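Local coordinates for protein D,D-dipeptidase/D,D-carboxypeptidase (Enterococcus faecalis, PDB 4MUQ) that acts as a zinc-dependent D,D-peptidase of vancomycin resistance, probably cleaving D-Ala-D-Ala dipeptides and terminal D-Ala residues of peptidoglycan precursors, at residues A52-L55 with Q56-E60; Y99-P103 with N104-H108. All blocks are in the same frame, centred on the assembly; numbering follows the deposited sequence.

Interaction 1 (A52-L55 with Q56-E60); sequences ANVL and QLIFE
Leu55 and Phe59 meet one turn apart on helix 49-62, and their contact is an i to i+4 side-chain pair on a regular alpha-helix. The branch carbon Leu55 CG lies 3.5 Å from Phe59 CE2, and Leu55 CD2 is 3.7 Å from that same ring atom, so the isobutyl group meets the far end of the ring. Leu55 reaches it because its CG is anti to the backbone N (chi1 -162°), whereas CG of Phe59 is anti to the carbonyl carbon. Over one face of the ring, displaced toward the rim, sits Leu55 O, which also accepts a nearly straight hydrogen bond from Phe59 N (3.0 Å, 172° at the hydrogen). A second pair, looser, joins Val54 CG1 to Ile58 CD1 at 4.1 Å. Beyond this shell, Leu55 and Ile58 pack on Phe139 of helix 134-142, and Val54 and Ile58 on Phe148 of strand 148-150. Elsewhere Gln56 NE2 is hydrogen-bonded to Asp39 OD1 and Ala38 O and lies 3.1 Å from a water; its two hydrogens cannot serve all three at once. Ala52 O is gripped twice: Gln56 N donates to it at 3.1 Å, and that water donates to Ala52 O at 2.7 Å.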
# COMPACT_ATOMS: atom_id res chain seq x y z
N ALA A 52 -2.74 4.99 -9.74
CA ALA A 52 -3.07 4.61 -11.11
C ALA A 52 -1.94 5.02 -12.05
O ALA A 52 -1.55 4.28 -12.94
CB ALA A 52 -4.38 5.25 -11.54
N ASN A 53 -1.38 6.20 -11.82
CA ASN A 53 -0.28 6.65 -12.67
C ASN A 53 0.95 5.76 -12.53
O ASN A 53 1.59 5.43 -13.53
CB ASN A 53 0.04 8.12 -12.40
CG ASN A 53 -1.06 9.05 -12.87
OD1 ASN A 53 -1.88 8.67 -13.72
ND2 ASN A 53 -1.10 10.26 -12.33
N VAL A 54 1.26 5.34 -11.31
CA VAL A 54 2.40 4.48 -11.08
C VAL A 54 2.20 3.11 -11.74
O VAL A 54 3.12 2.56 -12.35
CB VAL A 54 2.68 4.33 -9.57
CG1 VAL A 54 3.61 3.17 -9.30
CG2 VAL A 54 3.26 5.63 -9.01
N LEU A 55 0.98 2.59 -11.64
CA LEU A 55 0.66 1.31 -12.25
C LEU A 55 0.93 1.38 -13.75
O LEU A 55 1.54 0.48 -14.31
CB LEU A 55 -0.80 0.94 -11.99
CG LEU A 55 -1.15 -0.53 -12.18
CD1 LEU A 55 -0.40 -1.38 -11.16
CD2 LEU A 55 -2.66 -0.73 -12.06
N GLN A 56 0.49 2.45 -14.39
CA GLN A 56 0.75 2.62 -15.82
C GLN A 56 2.25 2.65 -16.12
O GLN A 56 2.69 2.06 -17.11
CB GLN A 56 0.07 3.89 -16.36
CG GLN A 56 -1.45 3.79 -16.42
CD GLN A 56 -1.93 2.70 -17.37
OE1 GLN A 56 -1.28 2.40 -18.37
NE2 GLN A 56 -3.07 2.11 -17.05
N LEU A 57 3.03 3.32 -15.28
CA LEU A 57 4.48 3.34 -15.47
C LEU A 57 5.08 1.93 -15.42
O LEU A 57 5.96 1.59 -16.21
CB LEU A 57 5.16 4.23 -14.42
CG LEU A 57 4.93 5.74 -14.51
CD1 LEU A 57 5.58 6.44 -13.33
CD2 LEU A 57 5.48 6.30 -15.81
N ILE A 58 4.61 1.10 -14.49
CA ILE A 58 5.15 -0.26 -14.39
C ILE A 58 4.77 -1.09 -15.62
O ILE A 58 5.61 -1.80 -16.17
CB ILE A 58 4.69 -0.98 -13.11
CG1 ILE A 58 5.08 -0.19 -11.86
CG2 ILE A 58 5.33 -2.35 -13.03
CD1 ILE A 58 4.40 -0.69 -10.60
N PHE A 59 3.50 -1.00 -16.02
CA PHE A 59 3.01 -1.71 -17.21
C PHE A 59 3.81 -1.29 -18.44
O PHE A 59 4.17 -2.13 -19.28
CB PHE A 59 1.52 -1.44 -17.43
CG PHE A 59 0.62 -2.10 -16.43
CD1 PHE A 59 1.05 -3.20 -15.69
CD2 PHE A 59 -0.66 -1.61 -16.21
CE1 PHE A 59 0.22 -3.80 -14.76
CE2 PHE A 59 -1.50 -2.21 -15.28
CZ PHE A 59 -1.06 -3.30 -14.55
N GLU A 60 4.13 0.01 -18.54
CA GLU A 60 4.97 0.51 -19.63
C GLU A 60 6.36 -0.12 -19.57
O GLU A 60 6.90 -0.56 -20.58
CB GLU A 60 5.13 2.03 -19.55
CG GLU A 60 3.86 2.84 -19.85
CD GLU A 60 3.97 4.28 -19.37
OE1 GLU A 60 5.09 4.84 -19.38
OE2 GLU A 60 2.93 4.86 -18.98
O HOH W 1 -3.17 2.33 -13.96

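Interaction 2 (Y99-P103 with N104-H108); sequences YVALP and NHSEH. With ZN (zinc ion), chain B; LY0 ((2R)-3-[(R)-[(1R)-1-aminoethyl](hydroxy)phosphoryl]-2-methylpropanoic acid), chain C; 2D8 ((2R)-3-[(R)-[(1S)-1-aminoethyl](hydroxy)phosphoryl]-2-methylpropanoic acid), chain D.
The His105 imidazole has Leu102 CD1 over one face, toward the rim, and Pro103 O at its edge, in the ring plane, 3.2 Å from His105 CD2. Leu102 CB also approaches His105 CD2, at 3.7 Å, while His105 ND1 is hydrogen-bonded to Asn22 O, which helps fix the ring's rotation. The His108 ring has Ser106 OG and the inhibitor carboxylate oxygen O61 in plane at its edge; its NE2 binds the zinc ion at 2.0 Å, and its ND1 is hydrogen-bonded to Gly73 O. The first of these rings belongs to a type II beta turn, Leu102 to His105, closed by His105 N donating to Leu102 O (2.8 Å, 144° at the hydrogen) from above the carbonyl plane. Asn104 takes the positive phi (72°) of the turn's third position. The turn folds the chain back so that Ala101 CB and Ser106 CB lie 3.8 Å apart, and both residues address the same carboxylate in this Hedgehog/DD-peptidase fold. In both diastereomers of the phosphinate, Ala101 N donates to O62 at 2.9 Å and Ser106 OG lies 2.6 Å from O61. Ser106 chi1 of 173° swings OG away from its own N and beside the carbonyl carbon, where it accepts from His108 N at 3.0 Å, an ST turn.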
# COMPACT_ATOMS: atom_id res chain seq x y z
N TYR A 99 -8.77 -15.43 3.47
CA TYR A 99 -8.65 -14.82 2.15
C TYR A 99 -9.50 -13.57 1.91
O TYR A 99 -9.50 -13.03 0.80
CB TYR A 99 -8.97 -15.86 1.06
CG TYR A 99 -7.90 -16.90 0.90
CD1 TYR A 99 -6.77 -16.65 0.13
CD2 TYR A 99 -8.00 -18.14 1.53
CE1 TYR A 99 -5.78 -17.62 -0.02
CE2 TYR A 99 -7.00 -19.11 1.39
CZ TYR A 99 -5.90 -18.84 0.61
OH TYR A 99 -4.92 -19.80 0.48
N VAL A 100 -10.27 -13.14 2.91
CA VAL A 100 -11.06 -11.93 2.74
C VAL A 100 -10.91 -11.08 4.00
O VAL A 100 -11.23 -11.54 5.10
CB VAL A 100 -12.55 -12.21 2.49
CG1 VAL A 100 -13.25 -10.91 2.15
CG2 VAL A 100 -12.75 -13.23 1.35
N ALA A 101 -10.44 -9.84 3.86
CA ALA A 101 -10.37 -8.97 5.02
C ALA A 101 -11.76 -8.63 5.56
O ALA A 101 -12.73 -8.53 4.81
CB ALA A 101 -9.62 -7.69 4.68
N LEU A 102 -11.86 -8.47 6.87
CA LEU A 102 -13.09 -7.95 7.46
C LEU A 102 -13.43 -6.58 6.86
O LEU A 102 -12.54 -5.79 6.53
CB LEU A 102 -12.91 -7.78 8.97
CG LEU A 102 -12.79 -9.04 9.83
CD1 LEU A 102 -12.31 -8.68 11.23
CD2 LEU A 102 -14.13 -9.74 9.88
N PRO A 103 -14.73 -6.29 6.71
CA PRO A 103 -15.12 -4.95 6.31
C PRO A 103 -14.49 -3.92 7.25
O PRO A 103 -14.48 -4.10 8.48
CB PRO A 103 -16.64 -4.98 6.47
CG PRO A 103 -16.99 -6.40 6.18
CD PRO A 103 -15.89 -7.20 6.82
N ASN A 104 -13.99 -2.83 6.66
CA ASN A 104 -13.24 -1.79 7.36
C ASN A 104 -11.84 -2.21 7.79
O ASN A 104 -11.18 -1.47 8.50
CB ASN A 104 -14.03 -1.13 8.49
CG ASN A 104 -15.02 -0.12 7.98
OD1 ASN A 104 -14.89 0.38 6.85
ND2 ASN A 104 -16.01 0.18 8.79
N HIS A 105 -11.39 -3.37 7.34
CA HIS A 105 -10.01 -3.81 7.59
C HIS A 105 -9.33 -4.20 6.29
O HIS A 105 -8.29 -4.87 6.31
CB HIS A 105 -9.99 -5.00 8.56
CG HIS A 105 -10.56 -4.69 9.90
ND1 HIS A 105 -9.77 -4.48 11.02
CD2 HIS A 105 -11.84 -4.53 10.32
CE1 HIS A 105 -10.55 -4.23 12.06
NE2 HIS A 105 -11.81 -4.25 11.66
N SER A 106 -9.92 -3.82 5.16
CA SER A 106 -9.35 -4.13 3.84
C SER A 106 -8.59 -2.96 3.24
O SER A 106 -9.09 -1.83 3.21
CB SER A 106 -10.47 -4.49 2.86
OG SER A 106 -9.96 -4.64 1.53
N GLU A 107 -7.37 -3.22 2.77
CA GLU A 107 -6.62 -2.22 2.01
C GLU A 107 -7.33 -1.78 0.78
O GLU A 107 -7.04 -0.70 0.26
CB GLU A 107 -5.29 -2.79 1.53
CG GLU A 107 -4.36 -3.19 2.61
CD GLU A 107 -2.98 -3.47 2.07
OE1 GLU A 107 -2.84 -4.09 0.97
OE2 GLU A 107 -2.04 -3.07 2.77
N HIS A 108 -8.25 -2.59 0.26
CA HIS A 108 -8.95 -2.17 -0.95
C HIS A 108 -9.81 -0.93 -0.70
O HIS A 108 -10.09 -0.17 -1.63
CB HIS A 108 -9.78 -3.30 -1.56
CG HIS A 108 -8.95 -4.31 -2.28
ND1 HIS A 108 -8.62 -4.18 -3.62
CD2 HIS A 108 -8.36 -5.44 -1.85
CE1 HIS A 108 -7.88 -5.21 -3.98
NE2 HIS A 108 -7.70 -5.99 -2.93
ZN ZN B . -6.80 -7.80 -2.94
P LY0 C . -8.27 -9.86 -1.60
C1 LY0 C . -10.72 -10.80 -1.67
N1 LY0 C . -9.03 -12.38 -2.04
C2 LY0 C . -9.40 -11.06 -2.37
C4 LY0 C . -8.16 -10.15 0.19
C5 LY0 C . -7.74 -8.96 0.98
C6 LY0 C . -8.92 -8.03 1.20
C7 LY0 C . -7.14 -9.44 2.29
O31 LY0 C . -8.83 -8.44 -1.81
O32 LY0 C . -6.89 -9.91 -2.33
O61 LY0 C . -8.69 -6.84 1.27
O62 LY0 C . -10.04 -8.51 1.34
C4 2D8 D . -8.15 -10.15 0.19
C5 2D8 D . -7.73 -8.95 0.98
C6 2D8 D . -8.92 -8.03 1.20
C7 2D8 D . -7.14 -9.44 2.29
N1 2D8 D . -9.34 -11.06 -3.70
P 2D8 D . -8.26 -9.87 -1.59
C1 2D8 D . -10.71 -10.83 -1.69
C2 2D8 D . -9.35 -11.14 -2.29
O31 2D8 D . -8.85 -8.45 -1.81
O32 2D8 D . -6.89 -9.91 -2.34
O61 2D8 D . -8.69 -6.84 1.27
O62 2D8 D . -10.04 -8.51 1.34

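Overall arrangement
Interaction 1 precedes interaction 2 along the chain, and both belong to the part related to D-alanyl-D-alanine carboxypeptidases. Their centres are 24 Å apart and their nearest atoms about 11 Å, so they do not touch. Interaction 2 is part of the active site: it supplies one zinc ligand, His108, beside Asp115 and His168, and contributes Ala101 N and Ser106 OG to the carboxylate end of the phosphinate, a ligand also hydrogen-bonded to Arg75, Gln80 and Trp167. The 52-60 helix segment stands back, the side chain of Leu55 about 12 Å from the zinc ion and about 10 Å from that of Asp115. It packs against strand 148-150, an outermost strand of the sheet whose inner strands 113-118 and 168-171 carry Asp115 and His168.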